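Local coordinates for protein FmtA (Staphylococcus aureus, PDB 5ZH8), which hydrolyses the D-alanyl esters of wall and lipoteichoic acids at the cell envelope and affects the level of methicillin resistance, at residues A[122-127]-A[344-349]; A[128-133]-A[283-288]; A[233-238]-A[248-253]. All coordinates share one frame; numbering follows the deposited sequence.

Overall arrangement
All three contacts are largely buried and meet around one small antiparallel sheet, whose strand 288-290 runs between 123-124 and 248-250. Contact 1 joins the first edge strand to the hairpin that ends strand 340-346 of the large sheet, and it alone has an exposed residue, Gly345, among those that touch; glycine backbone, a leucine-phenylalanine cluster and one amide make its chemistry. Contact 2, nearest the centre of the chain, ties helix 129-142 to the loop entering strand 288-290, mainly by side-chain-to-backbone hydrogen bonds, two weak, and one amide-amide bond. Contact 3 sets helix 231-240 against the other edge strand through aromatic rings and a buried tyrosine-carboxylate bond. Along the chain they nest, 3 within 2 within 1.

Contact 1: A[122-127]-A[344-349]; sequences MFLIGS and GGFFGQ
Gly344 lies against the turn from Ile125 to Ser127, where its CA is 3.4 Å from Ile125 O in a CA-H...O contact and 3.5 Å from Ser127 N. With no side chain between them, the two backbones lie directly against each other. Gly345 follows at the margin of the contact. Phe346 then sends its side chain across, with CB 3.9 Å from Gly126 CA and ring atom CD2 3.8 Å from Leu124 CD2. Gly126 suits its place twice over, since its phi is positive and its bare CA leaves space for the phenylalanine. Leu124 reaches the hairpin because CG is anti to the backbone N (chi1 179°), which brings CG toward the hairpin, so that the CD2 methyl lies beside Phe346 O and within 4.0 Å of Phe347 CB. The Phe347 ring in turn sets its CD2 over the centre of one face of the Phe346 ring, so leucine and two phenylalanines form one apolar cluster. Phe346 to Gln349 make a type I' turn; the positive phi angles of Phe347 and Gly348 close this tight hairpin. Gln349, the last residue of the turn, extends its chain toward strand 123-124, and OE1 accepts from Leu124 N at 2.8 Å, the donor lying 46° out of the carbonyl plane. The same oxygen is at the edge of the Phe123 ring, whose plane is 83° from the amide. Gln349 NE2 is weakly bonded to Ala261 O. Ser127, whose OG bonds to Tyr211 OH and Lys130 NZ, begins a Ser-X-X-Lys sequence. Facing it, strand 340-346 probably corresponds to the strand that carries the Lys-Thr-Gly motif in relatives, an arrangement characteristic of the active-site cleft of penicillin-binding proteins and serine beta-lactamases.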
ATOM      1  N   MET A 122     -11.831  -5.471  16.717  1.00 50.45           N
ATOM      2  CA  MET A 122     -12.607  -4.744  15.719  1.00 48.94           C
ATOM      3  C   MET A 122     -11.653  -3.961  14.827  1.00 48.33           C
ATOM      4  O   MET A 122     -10.783  -3.246  15.321  1.00 49.59           O
ATOM      5  CB  MET A 122     -13.585  -3.790  16.408  1.00 49.87           C
ATOM      6  CG  MET A 122     -14.594  -4.502  17.289  1.00 50.80           C
ATOM      7  SD  MET A 122     -15.362  -3.468  18.540  1.00 53.28           S
ATOM      8  CE  MET A 122     -16.483  -2.470  17.561  1.00 51.77           C
ATOM      9  N   PHE A 123     -11.826  -4.099  13.517  1.00 46.73           N
ATOM     10  CA  PHE A 123     -10.931  -3.485  12.542  1.00 46.49           C
ATOM     11  C   PHE A 123     -11.613  -2.350  11.808  1.00 46.36           C
ATOM     12  O   PHE A 123     -12.803  -2.409  11.541  1.00 45.63           O
ATOM     13  CB  PHE A 123     -10.464  -4.528  11.525  1.00 45.04           C
ATOM     14  CG  PHE A 123      -9.671  -5.642  12.132  1.00 45.37           C
ATOM     15  CD1 PHE A 123     -10.312  -6.691  12.770  1.00 45.36           C
ATOM     16  CD2 PHE A 123      -8.290  -5.635  12.080  1.00 45.95           C
ATOM     17  CE1 PHE A 123      -9.587  -7.716  13.338  1.00 46.33           C
ATOM     18  CE2 PHE A 123      -7.563  -6.659  12.650  1.00 46.72           C
ATOM     19  CZ  PHE A 123      -8.209  -7.702  13.280  1.00 46.84           C
ATOM     20  N   LEU A 124     -10.845  -1.315  11.491  1.00 47.64           N
ATOM     21  CA  LEU A 124     -11.309  -0.216  10.661  1.00 47.74           C
ATOM     22  C   LEU A 124     -11.682  -0.758   9.284  1.00 46.33           C
ATOM     23  O   LEU A 124     -10.821  -1.182   8.521  1.00 46.39           O
ATOM     24  CB  LEU A 124     -10.213   0.845  10.544  1.00 49.40           C
ATOM     25  CG  LEU A 124     -10.468   2.084   9.691  1.00 49.98           C
ATOM     26  CD1 LEU A 124     -11.741   2.790  10.141  1.00 50.53           C
ATOM     27  CD2 LEU A 124      -9.269   3.023   9.774  1.00 51.78           C
ATOM     28  N   ILE A 125     -12.973  -0.761   8.973  1.00 45.68           N
ATOM     29  CA  ILE A 125     -13.449  -1.364   7.732  1.00 44.21           C
ATOM     30  C   ILE A 125     -13.262  -0.448   6.533  1.00 44.06           C
ATOM     31  O   ILE A 125     -13.444  -0.889   5.395  1.00 43.41           O
ATOM     32  CB  ILE A 125     -14.927  -1.814   7.819  1.00 43.89           C
ATOM     33  CG1 ILE A 125     -15.890  -0.617   7.869  1.00 44.67           C
ATOM     34  CG2 ILE A 125     -15.134  -2.721   9.024  1.00 44.30           C
ATOM     35  CD1 ILE A 125     -17.358  -1.007   7.840  1.00 44.22           C
ATOM     36  N   GLY A 126     -12.914   0.814   6.783  1.00 44.83           N
ATOM     37  CA  GLY A 126     -12.725   1.793   5.719  1.00 45.25           C
ATOM     38  C   GLY A 126     -13.878   1.814   4.724  1.00 44.42           C
ATOM     39  O   GLY A 126     -15.053   1.821   5.105  1.00 43.78           O
ATOM     40  N   SER A 127     -13.533   1.772   3.441  1.00 44.34           N
ATOM     41  CA  SER A 127     -14.506   1.913   2.361  1.00 43.91           C
ATOM     42  C   SER A 127     -15.649   0.895   2.381  1.00 42.91           C
ATOM     43  O   SER A 127     -16.655   1.080   1.690  1.00 42.77           O
ATOM     44  CB  SER A 127     -13.801   1.837   1.019  1.00 44.12           C
ATOM     45  OG  SER A 127     -14.653   2.302   0.003  1.00 44.53           O
ATOM     46  N   GLY A 344     -12.212  -2.466   2.015  1.00 41.38           N
ATOM     47  CA  GLY A 344     -11.822  -1.129   2.450  1.00 42.38           C
ATOM     48  C   GLY A 344     -10.373  -1.113   2.892  1.00 43.36           C
ATOM     49  O   GLY A 344      -9.941  -1.979   3.649  1.00 43.61           O
ATOM     50  N   GLY A 345      -9.617  -0.134   2.410  1.00 44.54           N
ATOM     51  CA  GLY A 345      -8.217   0.048   2.807  1.00 45.61           C
ATOM     52  C   GLY A 345      -8.057   1.406   3.465  1.00 46.92           C
ATOM     53  O   GLY A 345      -8.267   2.437   2.820  1.00 48.17           O
ATOM     54  N   PHE A 346      -7.694   1.423   4.744  1.00 46.92           N
ATOM     55  CA  PHE A 346      -7.652   2.678   5.485  1.00 48.12           C
ATOM     56  C   PHE A 346      -6.717   2.579   6.689  1.00 48.99           C
ATOM     57  O   PHE A 346      -6.753   1.597   7.431  1.00 47.87           O
ATOM     58  CB  PHE A 346      -9.087   3.039   5.930  1.00 47.44           C
ATOM     59  CG  PHE A 346      -9.416   4.508   5.870  1.00 48.78           C
ATOM     60  CD1 PHE A 346      -8.875   5.345   4.893  1.00 49.99           C
ATOM     61  CD2 PHE A 346     -10.334   5.039   6.762  1.00 49.16           C
ATOM     62  CE1 PHE A 346      -9.202   6.691   4.863  1.00 51.57           C
ATOM     63  CE2 PHE A 346     -10.675   6.384   6.723  1.00 50.42           C
ATOM     64  CZ  PHE A 346     -10.108   7.205   5.773  1.00 51.69           C
ATOM     65  N   PHE A 347      -5.885   3.605   6.855  1.00 50.86           N
ATOM     66  CA  PHE A 347      -4.942   3.716   7.971  1.00 52.39           C
ATOM     67  C   PHE A 347      -4.318   2.393   8.388  1.00 51.52           C
ATOM     68  O   PHE A 347      -4.510   1.923   9.509  1.00 51.11           O
ATOM     69  CB  PHE A 347      -5.599   4.420   9.161  1.00 53.31           C
ATOM     70  CG  PHE A 347      -5.915   5.861   8.893  1.00 54.66           C
ATOM     71  CD1 PHE A 347      -4.952   6.844   9.090  1.00 57.06           C
ATOM     72  CD2 PHE A 347      -7.163   6.231   8.418  1.00 53.52           C
ATOM     73  CE1 PHE A 347      -5.235   8.168   8.827  1.00 58.60           C
ATOM     74  CE2 PHE A 347      -7.449   7.559   8.158  1.00 55.02           C
ATOM     75  CZ  PHE A 347      -6.482   8.526   8.364  1.00 57.61           C
ATOM     76  N   GLY A 348      -3.590   1.797   7.448  1.00 51.31           N
ATOM     77  CA  GLY A 348      -2.819   0.580   7.689  1.00 51.18           C
ATOM     78  C   GLY A 348      -3.612  -0.700   7.870  1.00 49.28           C
ATOM     79  O   GLY A 348      -3.047  -1.720   8.253  1.00 49.34           O
ATOM     80  N   GLN A 349      -4.913  -0.659   7.589  1.00 47.85           N
ATOM     81  CA  GLN A 349      -5.761  -1.830   7.729  1.00 46.09           C
ATOM     82  C   GLN A 349      -6.392  -2.161   6.392  1.00 44.49           C
ATOM     83  O   GLN A 349      -6.516  -1.299   5.523  1.00 44.74           O
ATOM     84  CB  GLN A 349      -6.826  -1.596   8.798  1.00 46.20           C
ATOM     85  CG  GLN A 349      -6.240  -1.141  10.134  1.00 48.37           C
ATOM     86  CD  GLN A 349      -7.162  -1.350  11.323  1.00 48.57           C
ATOM     87  OE1 GLN A 349      -8.144  -2.089  11.244  1.00 47.71           O
ATOM     88  NE2 GLN A 349      -6.841  -0.710  12.440  1.00 50.35           N
TER

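Contact 2: A[128-133]-A[283-288]; sequences AQKFST and YGAGNL
Gln129 points into the bend formed by 284-288, and its CB lies 3.7 Å from Gly286 N. With chi1 at -166°, CG swings away from the backbone N; the rest of the chain is extended, so CG passes 3.9 Å from Leu288 CB and the amide enters the bend. OE1 accepts a good bond from Asn287 N at 2.9 Å, the donor 45° out of the carbonyl plane, plus weak ones from Gly286 N and Gly284 N. NE2 donates one N-H to Asn287 OD1 at 3.1 Å, almost end-on to that C=O, and touches Leu288 CB. A glutamine suits the place because OE1 can accept from several backbone N-H groups that converge on it while NE2 donates to Asn287, and the glycines allow the loop its unusual backbone angles. One turn on, Thr133 OG1 donates to Gly284 O at 2.8 Å, on a lone pair, and bonds also to Tyr231 OH. Asn287 is steadied by Leu279 O through ND2. Lys130 NZ, in a salt bridge with Asp213 and bonded to Ser127 OG, comes near Ala285, whose side chain touches Leu217; the loop thus lies between helices 129-142 and 213-227 and passes into strand 288-290, beside strand 248-250.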
ATOM      1  N   ALA A 128     -15.507  -0.177   3.158  1.00 42.48           N
ATOM      2  CA  ALA A 128     -16.599  -1.127   3.331  1.00 41.69           C
ATOM      3  C   ALA A 128     -17.782  -0.534   4.106  1.00 42.09           C
ATOM      4  O   ALA A 128     -18.879  -1.089   4.054  1.00 41.87           O
ATOM      5  CB  ALA A 128     -16.108  -2.401   3.997  1.00 41.28           C
ATOM      6  N   GLN A 129     -17.577   0.581   4.814  1.00 43.16           N
ATOM      7  CA  GLN A 129     -18.702   1.291   5.446  1.00 43.59           C
ATOM      8  C   GLN A 129     -19.684   1.848   4.416  1.00 43.41           C
ATOM      9  O   GLN A 129     -20.851   2.058   4.730  1.00 43.93           O
ATOM     10  CB  GLN A 129     -18.240   2.429   6.365  1.00 44.88           C
ATOM     11  CG  GLN A 129     -19.357   2.929   7.279  1.00 45.45           C
ATOM     12  CD  GLN A 129     -18.961   4.110   8.133  1.00 46.99           C
ATOM     13  OE1 GLN A 129     -18.035   4.848   7.802  1.00 47.71           O
ATOM     14  NE2 GLN A 129     -19.676   4.309   9.237  1.00 47.94           N
ATOM     15  N   LYS A 130     -19.222   2.085   3.196  1.00 43.12           N
ATOM     16  CA  LYS A 130     -20.122   2.498   2.115  1.00 43.35           C
ATOM     17  C   LYS A 130     -21.324   1.546   1.941  1.00 42.46           C
ATOM     18  O   LYS A 130     -22.394   1.976   1.512  1.00 42.89           O
ATOM     19  CB  LYS A 130     -19.357   2.613   0.798  1.00 43.65           C
ATOM     20  CG  LYS A 130     -18.351   3.750   0.771  1.00 44.98           C
ATOM     21  CD  LYS A 130     -17.759   3.926  -0.612  1.00 45.67           C
ATOM     22  CE  LYS A 130     -16.800   5.101  -0.656  1.00 47.47           C
ATOM     23  NZ  LYS A 130     -15.646   4.930   0.264  1.00 47.81           N
ATOM     24  N   PHE A 131     -21.137   0.268   2.272  1.00 41.37           N
ATOM     25  CA  PHE A 131     -22.218  -0.719   2.256  1.00 40.85           C
ATOM     26  C   PHE A 131     -23.294  -0.378   3.285  1.00 41.65           C
ATOM     27  O   PHE A 131     -24.480  -0.455   2.997  1.00 42.31           O
ATOM     28  CB  PHE A 131     -21.645  -2.128   2.502  1.00 39.90           C
ATOM     29  CG  PHE A 131     -22.682  -3.224   2.545  1.00 39.46           C
ATOM     30  CD1 PHE A 131     -23.657  -3.334   1.560  1.00 39.39           C
ATOM     31  CD2 PHE A 131     -22.663  -4.172   3.566  1.00 39.43           C
ATOM     32  CE1 PHE A 131     -24.600  -4.349   1.602  1.00 39.46           C
ATOM     33  CE2 PHE A 131     -23.602  -5.189   3.617  1.00 39.38           C
ATOM     34  CZ  PHE A 131     -24.575  -5.274   2.633  1.00 39.57           C
ATOM     35  N   SER A 132     -22.867   0.000   4.484  1.00 42.54           N
ATOM     36  CA  SER A 132     -23.775   0.483   5.529  1.00 43.50           C
ATOM     37  C   SER A 132     -24.607   1.674   5.021  1.00 44.51           C
ATOM     38  O   SER A 132     -25.839   1.687   5.158  1.00 44.79           O
ATOM     39  CB  SER A 132     -22.978   0.859   6.790  1.00 44.11           C
ATOM     40  OG  SER A 132     -23.699   1.735   7.642  1.00 45.59           O
ATOM     41  N   THR A 133     -23.922   2.650   4.423  1.00 44.91           N
ATOM     42  CA  THR A 133     -24.561   3.838   3.858  1.00 45.81           C
ATOM     43  C   THR A 133     -25.514   3.477   2.698  1.00 45.47           C
ATOM     44  O   THR A 133     -26.598   4.055   2.573  1.00 46.38           O
ATOM     45  CB  THR A 133     -23.498   4.854   3.369  1.00 46.46           C
ATOM     46  OG1 THR A 133     -22.657   5.239   4.463  1.00 46.77           O
ATOM     47  CG2 THR A 133     -24.152   6.107   2.770  1.00 47.62           C
ATOM     48  N   TYR A 283     -17.956  10.011   8.379  1.00 56.44           N
ATOM     49  CA  TYR A 283     -19.170   9.247   8.670  1.00 55.24           C
ATOM     50  C   TYR A 283     -19.824   8.786   7.379  1.00 53.60           C
ATOM     51  O   TYR A 283     -20.315   9.601   6.601  1.00 54.42           O
ATOM     52  CB  TYR A 283     -20.151  10.070   9.506  1.00 57.08           C
ATOM     53  CG  TYR A 283     -19.788  10.118  10.973  1.00 58.63           C
ATOM     54  CD1 TYR A 283     -18.845  11.022  11.444  1.00 60.79           C
ATOM     55  CD2 TYR A 283     -20.380   9.248  11.886  1.00 58.19           C
ATOM     56  CE1 TYR A 283     -18.503  11.063  12.784  1.00 62.45           C
ATOM     57  CE2 TYR A 283     -20.044   9.283  13.227  1.00 59.89           C
ATOM     58  CZ  TYR A 283     -19.105  10.197  13.670  1.00 61.98           C
ATOM     59  OH  TYR A 283     -18.760  10.261  15.001  1.00 64.33           O
ATOM     60  N   GLY A 284     -19.795   7.477   7.146  1.00 51.82           N
ATOM     61  CA  GLY A 284     -20.430   6.870   5.982  1.00 50.48           C
ATOM     62  C   GLY A 284     -19.477   6.347   4.924  1.00 49.64           C
ATOM     63  O   GLY A 284     -19.882   5.547   4.081  1.00 48.66           O
ATOM     64  N   ALA A 285     -18.224   6.794   4.954  1.00 50.68           N
ATOM     65  CA  ALA A 285     -17.214   6.368   3.967  1.00 50.34           C
ATOM     66  C   ALA A 285     -15.992   5.671   4.583  1.00 50.15           C
ATOM     67  O   ALA A 285     -15.021   5.387   3.876  1.00 49.92           O
ATOM     68  CB  ALA A 285     -16.769   7.563   3.131  1.00 52.05           C
ATOM     69  N   GLY A 286     -16.031   5.410   5.892  1.00 50.44           N
ATOM     70  CA  GLY A 286     -15.028   4.555   6.530  1.00 50.17           C
ATOM     71  C   GLY A 286     -14.481   4.997   7.875  1.00 51.43           C
ATOM     72  O   GLY A 286     -13.265   5.117   8.035  1.00 52.27           O
ATOM     73  N   ASN A 287     -15.367   5.206   8.849  1.00 51.69           N
ATOM     74  CA  ASN A 287     -14.956   5.431  10.240  1.00 53.00           C
ATOM     75  C   ASN A 287     -15.609   4.418  11.180  1.00 52.32           C
ATOM     76  O   ASN A 287     -15.772   4.688  12.371  1.00 54.06           O
ATOM     77  CB  ASN A 287     -15.262   6.869  10.682  1.00 54.95           C
ATOM     78  CG  ASN A 287     -16.749   7.145  10.827  1.00 54.72           C
ATOM     79  OD1 ASN A 287     -17.592   6.368  10.373  1.00 53.06           O
ATOM     80  ND2 ASN A 287     -17.076   8.263  11.468  1.00 56.43           N
ATOM     81  N   LEU A 288     -15.960   3.248  10.644  1.00 50.08           N
ATOM     82  CA  LEU A 288     -16.598   2.192  11.423  1.00 49.47           C
ATOM     83  C   LEU A 288     -15.630   1.043  11.672  1.00 48.89           C
ATOM     84  O   LEU A 288     -14.846   0.687  10.796  1.00 47.82           O
ATOM     85  CB  LEU A 288     -17.819   1.660  10.686  1.00 48.17           C
ATOM     86  CG  LEU A 288     -18.777   0.785  11.490  1.00 48.28           C
ATOM     87  CD1 LEU A 288     -19.656   1.633  12.406  1.00 49.80           C
ATOM     88  CD2 LEU A 288     -19.617  -0.037  10.527  1.00 46.89           C
TER

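Contact 3: A[233-238]-A[248-253]; sequences ENYYTK and TAFYDE
Helix 233-238 and strand 248-250 run nearly antiparallel, at 162°, with Tyr235 and Tyr236 bridging the 10.8 Å between their axes to reach Thr248, Phe250 and Glu253. The CA atoms of Tyr236 and Ala249 are 9.5 Å apart, a spacing that large aromatic side chains fill. Tyr235 has its chi1 at 161°, which trains the ring on the strand. Phe250 turns an edge to the face of that ring in an offset edge-to-face pair, with centroids 5.8 Å apart and planes at 89°. The Tyr235 hydroxyl lies against the methyl CG2 of Thr248, whose own OG1 bonds to Asp294. This is a helix-loop-strand connection: nine residues lie between the segments, and the strand forms an edge of the small three-stranded sheet in the mainly helical part of this penicillin-binding-protein-like fold. The other tyrosine, Tyr236, lies alongside Phe250, pointing the other way, CE2 3.9 Å from Phe250 CD2, and carries its hydroxyl to the carboxylate of Glu253. There OH donates to OE2 at 2.5 Å on the syn lone pair, while Phe250 N reaches the same oxygen at 2.8 Å from the anti side. The type I turn from Phe250 to Glu253 folds the glutamate back for both bonds. Glu253 OE1 bonds to Asn56 ND2, and Arg55 makes a cation-pi contact with the Tyr236 ring.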
ATOM      1  N   GLU A 233     -27.202   7.472  14.368  1.00 53.94           N
ATOM      2  CA  GLU A 233     -28.526   7.079  14.822  1.00 54.77           C
ATOM      3  C   GLU A 233     -29.244   6.270  13.748  1.00 52.83           C
ATOM      4  O   GLU A 233     -29.838   5.234  14.045  1.00 52.61           O
ATOM      5  CB  GLU A 233     -29.346   8.313  15.184  1.00 57.03           C
ATOM      6  CG  GLU A 233     -30.673   7.995  15.848  1.00 58.40           C
ATOM      7  CD  GLU A 233     -31.326   9.205  16.477  1.00 61.35           C
ATOM      8  OE1 GLU A 233     -30.736  10.316  16.434  1.00 62.58           O
ATOM      9  OE2 GLU A 233     -32.444   9.045  17.003  1.00 62.83           O
ATOM     10  N   ASN A 234     -29.189   6.741  12.505  1.00 51.69           N
ATOM     11  CA  ASN A 234     -29.810   6.022  11.406  1.00 50.35           C
ATOM     12  C   ASN A 234     -29.212   4.625  11.281  1.00 49.13           C
ATOM     13  O   ASN A 234     -29.947   3.655  11.099  1.00 48.66           O
ATOM     14  CB  ASN A 234     -29.677   6.793  10.087  1.00 49.71           C
ATOM     15  CG  ASN A 234     -30.687   7.932   9.957  1.00 51.24           C
ATOM     16  OD1 ASN A 234     -30.322   9.076   9.693  1.00 52.08           O
ATOM     17  ND2 ASN A 234     -31.971   7.612  10.106  1.00 51.94           N
ATOM     18  N   TYR A 235     -27.886   4.517  11.401  1.00 48.98           N
ATOM     19  CA  TYR A 235     -27.230   3.207  11.344  1.00 47.87           C
ATOM     20  C   TYR A 235     -27.686   2.273  12.466  1.00 48.80           C
ATOM     21  O   TYR A 235     -28.010   1.116  12.215  1.00 48.05           O
ATOM     22  CB  TYR A 235     -25.703   3.310  11.397  1.00 47.56           C
ATOM     23  CG  TYR A 235     -25.087   1.981  11.792  1.00 47.13           C
ATOM     24  CD1 TYR A 235     -24.895   0.968  10.856  1.00 45.30           C
ATOM     25  CD2 TYR A 235     -24.751   1.717  13.120  1.00 48.69           C
ATOM     26  CE1 TYR A 235     -24.366  -0.254  11.228  1.00 45.00           C
ATOM     27  CE2 TYR A 235     -24.223   0.492  13.496  1.00 48.32           C
ATOM     28  CZ  TYR A 235     -24.036  -0.483  12.545  1.00 46.52           C
ATOM     29  OH  TYR A 235     -23.516  -1.688  12.935  1.00 46.89           O
ATOM     30  N   TYR A 236     -27.682   2.757  13.702  1.00 50.71           N
ATOM     31  CA  TYR A 236     -28.043   1.895  14.832  1.00 52.18           C
ATOM     32  C   TYR A 236     -29.525   1.513  14.824  1.00 52.97           C
ATOM     33  O   TYR A 236     -29.870   0.337  14.969  1.00 52.99           O
ATOM     34  CB  TYR A 236     -27.657   2.520  16.180  1.00 54.29           C
ATOM     35  CG  TYR A 236     -26.237   2.208  16.598  1.00 54.16           C
ATOM     36  CD1 TYR A 236     -25.851   0.914  16.937  1.00 53.86           C
ATOM     37  CD2 TYR A 236     -25.268   3.198  16.601  1.00 54.51           C
ATOM     38  CE1 TYR A 236     -24.550   0.630  17.309  1.00 53.75           C
ATOM     39  CE2 TYR A 236     -23.959   2.923  16.965  1.00 54.48           C
ATOM     40  CZ  TYR A 236     -23.603   1.637  17.318  1.00 54.13           C
ATOM     41  OH  TYR A 236     -22.310   1.353  17.692  1.00 54.23           O
ATOM     42  N   THR A 237     -30.395   2.499  14.649  1.00 53.88           N
ATOM     43  CA  THR A 237     -31.836   2.258  14.667  1.00 54.99           C
ATOM     44  C   THR A 237     -32.300   1.376  13.494  1.00 53.37           C
ATOM     45  O   THR A 237     -33.174   0.523  13.664  1.00 53.58           O
ATOM     46  CB  THR A 237     -32.624   3.581  14.651  1.00 56.29           C
ATOM     47  OG1 THR A 237     -32.155   4.403  13.579  1.00 55.34           O
ATOM     48  CG2 THR A 237     -32.442   4.329  15.942  1.00 58.48           C
ATOM     49  N   LYS A 238     -31.697   1.571  12.321  1.00 51.83           N
ATOM     50  CA  LYS A 238     -32.143   0.883  11.106  1.00 50.66           C
ATOM     51  C   LYS A 238     -31.332  -0.354  10.710  1.00 48.87           C
ATOM     52  O   LYS A 238     -31.795  -1.150   9.895  1.00 48.31           O
ATOM     53  CB  LYS A 238     -32.182   1.855   9.923  1.00 50.21           C
ATOM     54  CG  LYS A 238     -33.104   3.054  10.094  1.00 51.80           C
ATOM     55  CD  LYS A 238     -33.043   3.927   8.848  1.00 51.63           C
ATOM     56  CE  LYS A 238     -34.029   5.080   8.884  1.00 53.50           C
ATOM     57  NZ  LYS A 238     -35.432   4.611   8.723  1.00 54.58           N
ATOM     58  N   THR A 248     -19.681  -4.019  16.688  1.00 52.38           N
ATOM     59  CA  THR A 248     -19.452  -3.083  15.604  1.00 51.16           C
ATOM     60  C   THR A 248     -19.662  -1.689  16.170  1.00 52.85           C
ATOM     61  O   THR A 248     -20.653  -1.442  16.869  1.00 54.53           O
ATOM     62  CB  THR A 248     -20.470  -3.306  14.477  1.00 49.90           C
ATOM     63  OG1 THR A 248     -20.268  -4.599  13.895  1.00 48.86           O
ATOM     64  CG2 THR A 248     -20.354  -2.224  13.403  1.00 48.82           C
ATOM     65  N   ALA A 249     -18.745  -0.775  15.880  1.00 52.87           N
ATOM     66  CA  ALA A 249     -18.787   0.538  16.511  1.00 54.42           C
ATOM     67  C   ALA A 249     -18.118   1.623  15.688  1.00 53.96           C
ATOM     68  O   ALA A 249     -17.249   1.358  14.862  1.00 52.63           O
ATOM     69  CB  ALA A 249     -18.167   0.474  17.901  1.00 56.60           C
ATOM     70  N   PHE A 250     -18.558   2.854  15.921  1.00 55.21           N
ATOM     71  CA  PHE A 250     -17.901   4.028  15.373  1.00 55.40           C
ATOM     72  C   PHE A 250     -16.628   4.272  16.170  1.00 56.94           C
ATOM     73  O   PHE A 250     -16.548   3.931  17.344  1.00 58.27           O
ATOM     74  CB  PHE A 250     -18.829   5.250  15.419  1.00 56.59           C
ATOM     75  CG  PHE A 250     -19.954   5.195  14.422  1.00 54.73           C
ATOM     76  CD1 PHE A 250     -19.758   5.621  13.118  1.00 53.72           C
ATOM     77  CD2 PHE A 250     -21.200   4.713  14.783  1.00 54.53           C
ATOM     78  CE1 PHE A 250     -20.782   5.570  12.189  1.00 52.50           C
ATOM     79  CE2 PHE A 250     -22.233   4.659  13.861  1.00 53.43           C
ATOM     80  CZ  PHE A 250     -22.024   5.087  12.560  1.00 52.32           C
ATOM     81  N   TYR A 251     -15.640   4.867  15.510  1.00 57.11           N
ATOM     82  CA  TYR A 251     -14.272   4.990  16.032  1.00 58.70           C
ATOM     83  C   TYR A 251     -14.120   5.473  17.485  1.00 61.36           C
ATOM     84  O   TYR A 251     -13.195   5.045  18.177  1.00 62.31           O
ATOM     85  CB  TYR A 251     -13.452   5.903  15.110  1.00 59.30           C
ATOM     86  CG  TYR A 251     -13.760   7.379  15.262  1.00 61.82           C
ATOM     87  CD1 TYR A 251     -14.883   7.946  14.658  1.00 61.69           C
ATOM     88  CD2 TYR A 251     -12.931   8.211  16.010  1.00 64.73           C
ATOM     89  CE1 TYR A 251     -15.169   9.296  14.799  1.00 63.81           C
ATOM     90  CE2 TYR A 251     -13.205   9.565  16.154  1.00 67.03           C
ATOM     91  CZ  TYR A 251     -14.326  10.100  15.549  1.00 66.58           C
ATOM     92  OH  TYR A 251     -14.597  11.445  15.688  1.00 69.03           O
ATOM     93  N   ASP A 252     -15.005   6.358  17.943  1.00 62.80           N
ATOM     94  CA  ASP A 252     -14.827   7.004  19.243  1.00 65.94           C
ATOM     95  C   ASP A 252     -15.766   6.505  20.346  1.00 66.62           C
ATOM     96  O   ASP A 252     -15.812   7.089  21.430  1.00 69.64           O
ATOM     97  CB  ASP A 252     -14.954   8.527  19.099  1.00 68.13           C
ATOM     98  CG  ASP A 252     -14.196   9.291  20.187  1.00 71.91           C
ATOM     99  OD1 ASP A 252     -13.153   8.796  20.675  1.00 72.70           O
ATOM    100  OD2 ASP A 252     -14.653  10.394  20.564  1.00 74.52           O
ATOM    101  N   GLU A 253     -16.501   5.427  20.095  1.00 64.40           N
ATOM    102  CA  GLU A 253     -17.382   4.868  21.119  1.00 65.65           C
ATOM    103  C   GLU A 253     -16.553   4.249  22.252  1.00 67.44           C
ATOM    104  O   GLU A 253     -15.634   3.467  22.007  1.00 66.43           O
ATOM    105  CB  GLU A 253     -18.352   3.852  20.508  1.00 63.50           C
ATOM    106  CG  GLU A 253     -19.288   4.450  19.467  1.00 62.13           C
ATOM    107  CD  GLU A 253     -20.434   3.524  19.090  1.00 60.80           C
ATOM    108  OE1 GLU A 253     -21.273   3.193  19.959  1.00 62.55           O
ATOM    109  OE2 GLU A 253     -20.515   3.137  17.909  1.00 58.28           O
TER